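Local coordinates for protein Exo beta-1,2-glucooligosaccharide sophorohydrolase (non-reducing end) (Parabacteroides distasonis ATCC 8503, PDB 5Z06) that hydrolyses linear beta-1,2-glucan and beta-1,2-glucooligosaccharides of four or more units, releasing sophorose from the non-reducing end of the substrate, at residues A[395-400]-A[466-471]; A[405-410]-A[687-692]. All coordinates share one frame; numbering follows the deposited sequence.

Contact 1. Residues A[395-400]-A[466-471]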
loop_
_atom_site.group_PDB
_atom_site.type_symbol
_atom_site.label_atom_id
_atom_site.label_comp_id
_atom_site.label_asym_id
_atom_site.label_seq_id
_atom_site.Cartn_x
_atom_site.Cartn_y
_atom_site.Cartn_z
ATOM N N THR A 395 9.839 16.083 3.532
ATOM C CA THR A 395 11.044 16.432 4.271
ATOM C C THR A 395 10.770 16.489 5.746
ATOM O O THR A 395 11.506 15.902 6.523
ATOM C CB THR A 395 11.645 17.779 3.798
ATOM O OG1 THR A 395 12.075 17.624 2.454
ATOM C CG2 THR A 395 12.857 18.192 4.628
ATOM N N SER A 396 9.701 17.162 6.143
ATOM C CA SER A 396 9.338 17.196 7.567
ATOM C C SER A 396 9.046 15.816 8.151
ATOM O O SER A 396 9.439 15.542 9.287
ATOM C CB SER A 396 8.161 18.111 7.829
ATOM O OG SER A 396 6.941 17.572 7.394
ATOM N N PHE A 397 8.363 14.960 7.381
ATOM C CA PHE A 397 8.075 13.608 7.845
ATOM C C PHE A 397 9.372 12.823 7.978
ATOM O O PHE A 397 9.543 12.073 8.926
ATOM C CB PHE A 397 7.094 12.892 6.905
ATOM C CG PHE A 397 5.705 13.509 6.858
ATOM C CD1 PHE A 397 5.156 14.201 7.942
ATOM C CD2 PHE A 397 4.929 13.356 5.720
ATOM C CE1 PHE A 397 3.874 14.745 7.864
ATOM C CE2 PHE A 397 3.645 13.886 5.632
ATOM C CZ PHE A 397 3.112 14.580 6.707
ATOM N N LEU A 398 10.281 13.030 7.032
ATOM C CA LEU A 398 11.546 12.375 7.061
ATOM C C LEU A 398 12.315 12.767 8.290
ATOM O O LEU A 398 12.835 11.900 9.002
ATOM C CB LEU A 398 12.373 12.683 5.820
ATOM C CG LEU A 398 13.791 12.094 5.894
ATOM C CD1 LEU A 398 13.734 10.582 6.083
ATOM C CD2 LEU A 398 14.589 12.459 4.661
ATOM N N PHE A 399 12.369 14.075 8.530
ATOM C CA PHE A 399 13.114 14.625 9.654
ATOM C C PHE A 399 12.467 14.442 11.016
ATOM O O PHE A 399 13.175 14.328 12.019
ATOM C CB PHE A 399 13.546 16.075 9.374
ATOM C CG PHE A 399 14.757 16.131 8.495
ATOM C CD1 PHE A 399 16.026 16.028 9.043
ATOM C CD2 PHE A 399 14.636 16.149 7.138
ATOM C CE1 PHE A 399 17.140 16.055 8.245
ATOM C CE2 PHE A 399 15.750 16.157 6.327
ATOM C CZ PHE A 399 17.005 16.104 6.887
ATOM N N GLN A 400 11.148 14.331 11.066
ATOM C CA GLN A 400 10.540 13.863 12.294
ATOM C C GLN A 400 11.113 12.487 12.674
ATOM O O GLN A 400 11.365 12.215 13.855
ATOM C CB GLN A 400 9.038 13.746 12.160
ATOM C CG GLN A 400 8.371 13.364 13.457
ATOM C CD GLN A 400 6.869 13.300 13.355
ATOM O OE1 GLN A 400 6.172 13.729 14.271
ATOM N NE2 GLN A 400 6.356 12.735 12.261
ATOM N N THR A 466 0.079 18.563 7.838
ATOM C CA THR A 466 1.338 19.252 7.732
ATOM C C THR A 466 1.741 20.021 8.979
ATOM O O THR A 466 2.636 20.857 8.892
ATOM C CB THR A 466 1.344 20.215 6.523
ATOM O OG1 THR A 466 0.608 21.400 6.824
ATOM C CG2 THR A 466 0.764 19.531 5.282
ATOM N N MET A 467 1.138 19.752 10.144
ATOM C CA MET A 467 1.544 20.497 11.356
ATOM C C MET A 467 3.052 20.373 11.647
ATOM O O MET A 467 3.690 21.355 12.049
ATOM C CB MET A 467 0.778 20.055 12.596
ATOM C CG MET A 467 1.274 20.738 13.874
ATOM S SD MET A 467 0.342 20.347 15.355
ATOM C CE MET A 467 -1.237 21.099 15.017
ATOM N N ILE A 468 3.590 19.174 11.451
ATOM C CA ILE A 468 4.976 18.883 11.793
ATOM C C ILE A 468 5.929 19.612 10.857
ATOM O O ILE A 468 7.069 19.858 11.214
ATOM C CB ILE A 468 5.279 17.357 11.758
ATOM C CG1 ILE A 468 6.580 17.024 12.481
ATOM C CG2 ILE A 468 5.338 16.803 10.330
ATOM C CD1 ILE A 468 6.465 17.052 13.973
ATOM N N THR A 469 5.454 19.924 9.647
ATOM C CA THR A 469 6.194 20.761 8.703
ATOM C C THR A 469 6.443 22.156 9.290
ATOM O O THR A 469 7.563 22.697 9.226
ATOM C CB THR A 469 5.452 20.867 7.362
ATOM O OG1 THR A 469 4.924 19.579 6.992
ATOM C CG2 THR A 469 6.387 21.372 6.293
ATOM N N TYR A 470 5.414 22.723 9.891
ATOM C CA TYR A 470 5.577 23.994 10.598
ATOM C C TYR A 470 6.366 23.818 11.869
ATOM O O TYR A 470 7.217 24.624 12.181
ATOM C CB TYR A 470 4.239 24.652 10.893
ATOM C CG TYR A 470 3.693 25.366 9.700
ATOM C CD1 TYR A 470 2.890 24.707 8.781
ATOM C CD2 TYR A 470 4.006 26.707 9.474
ATOM C CE1 TYR A 470 2.381 25.374 7.698
ATOM C CE2 TYR A 470 3.513 27.375 8.378
ATOM C CZ TYR A 470 2.708 26.706 7.494
ATOM O OH TYR A 470 2.231 27.384 6.405
ATOM N N MET A 471 6.096 22.745 12.586
ATOM C CA MET A 471 6.809 22.487 13.818
ATOM C C MET A 471 8.289 22.444 13.524
ATOM O O MET A 471 9.051 23.186 14.133
ATOM C CB MET A 471 6.379 21.180 14.446
ATOM C CG MET A 471 4.973 21.211 14.984
ATOM S SD MET A 471 4.890 22.074 16.555
ATOM C CE MET A 471 3.299 22.816 16.289
#
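Ser396 and Thr469 make the one hydrogen bond between segments 395-400 and 466-471: the hydroxyls Ser396 OG and Thr469 OG1 lie 2.9 Å apart. Each has a further oxygen nearby. Ser396 OG is also hydrogen-bonded to the carbonyl of Val393 one turn back on its own helix, while Thr469 OG1 is within weak reach of Thr466 O, at 3.2 Å. Both hydroxyls are buried, and each has a backbone carbonyl nearby, that of the N-cap residue Thr466 serving the threonine only weakly. The helices come close at the same point: Ser396 CB packs a tight 3.4 Å from Thr469 CA.

Helices 392-408 and 467-475 both belong to the helical domain that carries the glycoamylase-like family sequence, of the six-hairpin glycosidase clan, consistent with an (alpha/alpha)6 barrel as in related glycoside hydrolases. Here their short segments pass at a closest axis distance of 8.6 Å and an angle of 72°, steep enough that a few residues make the whole contact.

The apolar part centres on Ile468, whose two branches go to different partners. Its CG2 methyl, held between the backbone N and the carbonyl carbon, reaches the Phe397 ring at an oblique slant, 3.5 Å from CE1, and also touches the serine oxygen. The other branch, with CG1 anti to the backbone N (chi1 -164°), carries CD1 to the amide end of Gln400, 3.3 Å from OE1. Gln400 runs extended across this branch at about a right angle. Its amide is tied at both ends beyond the two segments, NE2 to Tyr539 O and OE1 from Leu544 N, so the isoleucine packs against a group whose rotation is fixed. Phe397 also meets the ring of Phe328, on helix 323-338.

Contact 2. Residues A[405-410]-A[687-692]; sequences ARQYFN and FMSHPD
Gln407 reaches Ser689 and His690 by folding its side chain: CG lies beside the backbone N (chi1 -64°), and a bend at chi2 lays the amide against the turn that joins helix 682-688 to helix 691-702. Ser689 answers with OG set between its own backbone N and carbonyl carbon, facing the incoming amide.

The two groups meet in a nearly straight hydrogen bond. Gln407 NE2 donates to Ser689 OG over 2.9 Å at 176°, and the oxygen lies in the amide plane. Ser689 OG is also hydrogen-bonded to Leu686 O, so the serine connects Gln407 to the backbone of helix 682-688. At the other end of the amide, Gln407 OE1 accepts from Arg406 NH1 at 3.2 Å, the donor tilted from the carbonyl plane. The same OE1 sits 3.6 Å from His690 CD2, with amide and imidazole planes 66° apart. Arg406 adds a looser carbon contact, its CD 4.1 Å from His690 CD2, and its guanidinium has its main partner in a salt bridge from NE to Asp424. With alanine in place of Gln407, Ser689 OG would probably lose its amide donor and Arg406 NH1 its acceptor, and a gap would open beside the imidazole of His690.

His690 is the N-cap of helix 691-702: its ND1 accepts a weak bond from Asp692 N, and Pro691 CD covers one face of its ring. Near the surface, then, the C-terminal part of helix 392-408 meets the break between two successive helices near the chain's end. Helix 414-428 packs alongside, giving Asp424 to Arg406 and Trp427 to the His690 ring, while helices 323-338 and 344-360 pack against Ala405 and Phe409.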
loop_
_atom_site.group_PDB
_atom_site.type_symbol
_atom_site.label_atom_id
_atom_site.label_comp_id
_atom_site.label_asym_id
_atom_site.label_seq_id
_atom_site.Cartn_x
_atom_site.Cartn_y
_atom_site.Cartn_z
ATOM N N ALA A 405 15.249 9.121 15.539
ATOM C CA ALA A 405 16.356 8.201 15.477
ATOM C C ALA A 405 17.582 8.770 16.164
ATOM O O ALA A 405 18.288 8.059 16.874
ATOM C CB ALA A 405 16.697 7.865 14.036
ATOM N N ARG A 406 17.832 10.053 15.949
ATOM C CA ARG A 406 19.010 10.700 16.505
ATOM C C ARG A 406 19.020 10.685 18.030
ATOM O O ARG A 406 20.072 10.594 18.637
ATOM C CB ARG A 406 19.096 12.129 15.976
ATOM C CG ARG A 406 20.389 12.835 16.248
ATOM C CD ARG A 406 20.281 13.654 17.505
ATOM N NE ARG A 406 21.516 14.379 17.739
ATOM C CZ ARG A 406 22.107 14.553 18.920
ATOM N NH1 ARG A 406 21.627 14.022 20.047
ATOM N NH2 ARG A 406 23.222 15.252 18.966
ATOM N N GLN A 407 17.846 10.806 18.637
ATOM C CA GLN A 407 17.720 10.689 20.075
ATOM C C GLN A 407 17.838 9.263 20.530
ATOM O O GLN A 407 18.294 9.026 21.621
ATOM C CB GLN A 407 16.390 11.276 20.533
ATOM C CG GLN A 407 16.305 12.757 20.263
ATOM C CD GLN A 407 17.441 13.479 20.928
ATOM O OE1 GLN A 407 18.463 13.716 20.313
ATOM N NE2 GLN A 407 17.291 13.743 22.217
ATOM N N TYR A 408 17.394 8.321 19.700
ATOM C CA TYR A 408 17.496 6.915 20.011
ATOM C C TYR A 408 18.936 6.435 20.037
ATOM O O TYR A 408 19.333 5.759 20.995
ATOM C CB TYR A 408 16.716 6.055 19.009
ATOM C CG TYR A 408 16.639 4.605 19.440
ATOM C CD1 TYR A 408 15.834 4.223 20.503
ATOM C CD2 TYR A 408 17.373 3.634 18.809
ATOM C CE1 TYR A 408 15.756 2.899 20.911
ATOM C CE2 TYR A 408 17.292 2.309 19.205
ATOM C CZ TYR A 408 16.483 1.955 20.260
ATOM O OH TYR A 408 16.419 0.636 20.657
ATOM N N PHE A 409 19.692 6.762 18.988
ATOM C CA PHE A 409 21.055 6.267 18.827
ATOM C C PHE A 409 22.007 7.201 19.555
ATOM O O PHE A 409 22.767 7.946 18.950
ATOM C CB PHE A 409 21.416 6.111 17.351
ATOM C CG PHE A 409 20.618 5.052 16.653
ATOM C CD1 PHE A 409 20.844 3.700 16.933
ATOM C CD2 PHE A 409 19.638 5.391 15.706
ATOM C CE1 PHE A 409 20.114 2.718 16.281
ATOM C CE2 PHE A 409 18.900 4.414 15.070
ATOM C CZ PHE A 409 19.127 3.077 15.369
ATOM N N ASN A 410 21.951 7.119 20.877
ATOM C CA ASN A 410 22.606 8.053 21.783
ATOM C C ASN A 410 23.849 7.452 22.436
ATOM O O ASN A 410 24.379 8.020 23.375
ATOM C CB ASN A 410 21.619 8.436 22.882
ATOM C CG ASN A 410 21.308 7.279 23.822
ATOM O OD1 ASN A 410 21.424 6.113 23.462
ATOM N ND2 ASN A 410 20.890 7.609 25.030
ATOM N N PHE A 687 11.427 11.776 20.224
ATOM C CA PHE A 687 11.293 13.014 19.490
ATOM C C PHE A 687 11.215 14.218 20.408
ATOM O O PHE A 687 11.877 15.208 20.166
ATOM C CB PHE A 687 10.056 12.986 18.640
ATOM C CG PHE A 687 9.922 14.192 17.746
ATOM C CD1 PHE A 687 10.742 14.341 16.637
ATOM C CD2 PHE A 687 9.015 15.186 18.038
ATOM C CE1 PHE A 687 10.632 15.446 15.817
ATOM C CE2 PHE A 687 8.895 16.305 17.220
ATOM C CZ PHE A 687 9.710 16.430 16.102
ATOM N N MET A 688 10.382 14.123 21.444
ATOM C CA MET A 688 10.132 15.226 22.347
ATOM C C MET A 688 11.316 15.583 23.245
ATOM O O MET A 688 11.322 16.656 23.805
ATOM C CB MET A 688 8.887 14.955 23.203
ATOM C CG MET A 688 7.581 14.884 22.409
ATOM S SD MET A 688 7.193 16.343 21.429
ATOM C CE MET A 688 7.025 17.550 22.743
ATOM N N SER A 689 12.292 14.682 23.379
ATOM C CA SER A 689 13.538 14.971 24.093
ATOM C C SER A 689 14.538 15.739 23.271
ATOM O O SER A 689 15.582 16.119 23.807
ATOM C CB SER A 689 14.230 13.690 24.584
ATOM O OG SER A 689 14.775 12.982 23.495
ATOM N N HIS A 690 14.271 15.935 21.981
ATOM C CA HIS A 690 15.248 16.596 21.130
ATOM C C HIS A 690 15.294 18.089 21.480
ATOM O O HIS A 690 14.259 18.725 21.601
ATOM C CB HIS A 690 14.973 16.391 19.657
ATOM C CG HIS A 690 16.088 16.840 18.778
ATOM N ND1 HIS A 690 16.345 18.170 18.531
ATOM C CD2 HIS A 690 17.015 16.144 18.079
ATOM C CE1 HIS A 690 17.386 18.273 17.720
ATOM N NE2 HIS A 690 17.807 17.058 17.424
ATOM N N PRO A 691 16.504 18.634 21.668
ATOM C CA PRO A 691 16.578 20.011 22.121
ATOM C C PRO A 691 15.884 20.996 21.198
ATOM O O PRO A 691 15.170 21.834 21.680
ATOM C CB PRO A 691 18.079 20.286 22.207
ATOM C CG PRO A 691 18.712 18.955 22.388
ATOM C CD PRO A 691 17.777 17.916 21.851
ATOM N N ASP A 692 16.097 20.894 19.893
ATOM C CA ASP A 692 15.423 21.779 18.943
ATOM C C ASP A 692 13.925 21.661 18.965
ATOM O O ASP A 692 13.227 22.671 18.751
ATOM C CB ASP A 692 15.916 21.560 17.523
ATOM C CG ASP A 692 17.395 21.840 17.383
ATOM O OD1 ASP A 692 17.945 22.537 18.241
ATOM O OD2 ASP A 692 18.017 21.313 16.450
#

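Overall arrangement
Both contacts use helix 392-408, contact 1 in its N-terminal half and contact 2 at its C-terminal end, with their centres about 15 Å apart. Along the chain they alternate: 395-400 and 405-410 come first, then 466-471, and finally 687-692. Residues near the end of the chain, at the junction of helices 682-688 and 691-702, therefore pack against the same helix that, farther back, packs against helix 467-475 in the buried interior. Phe687 bridges the two, its ring packing against Gln400 O and Ile468 CD1. Contact 1 is buried, whereas contact 2 lies near the surface and farther from the chain's centre.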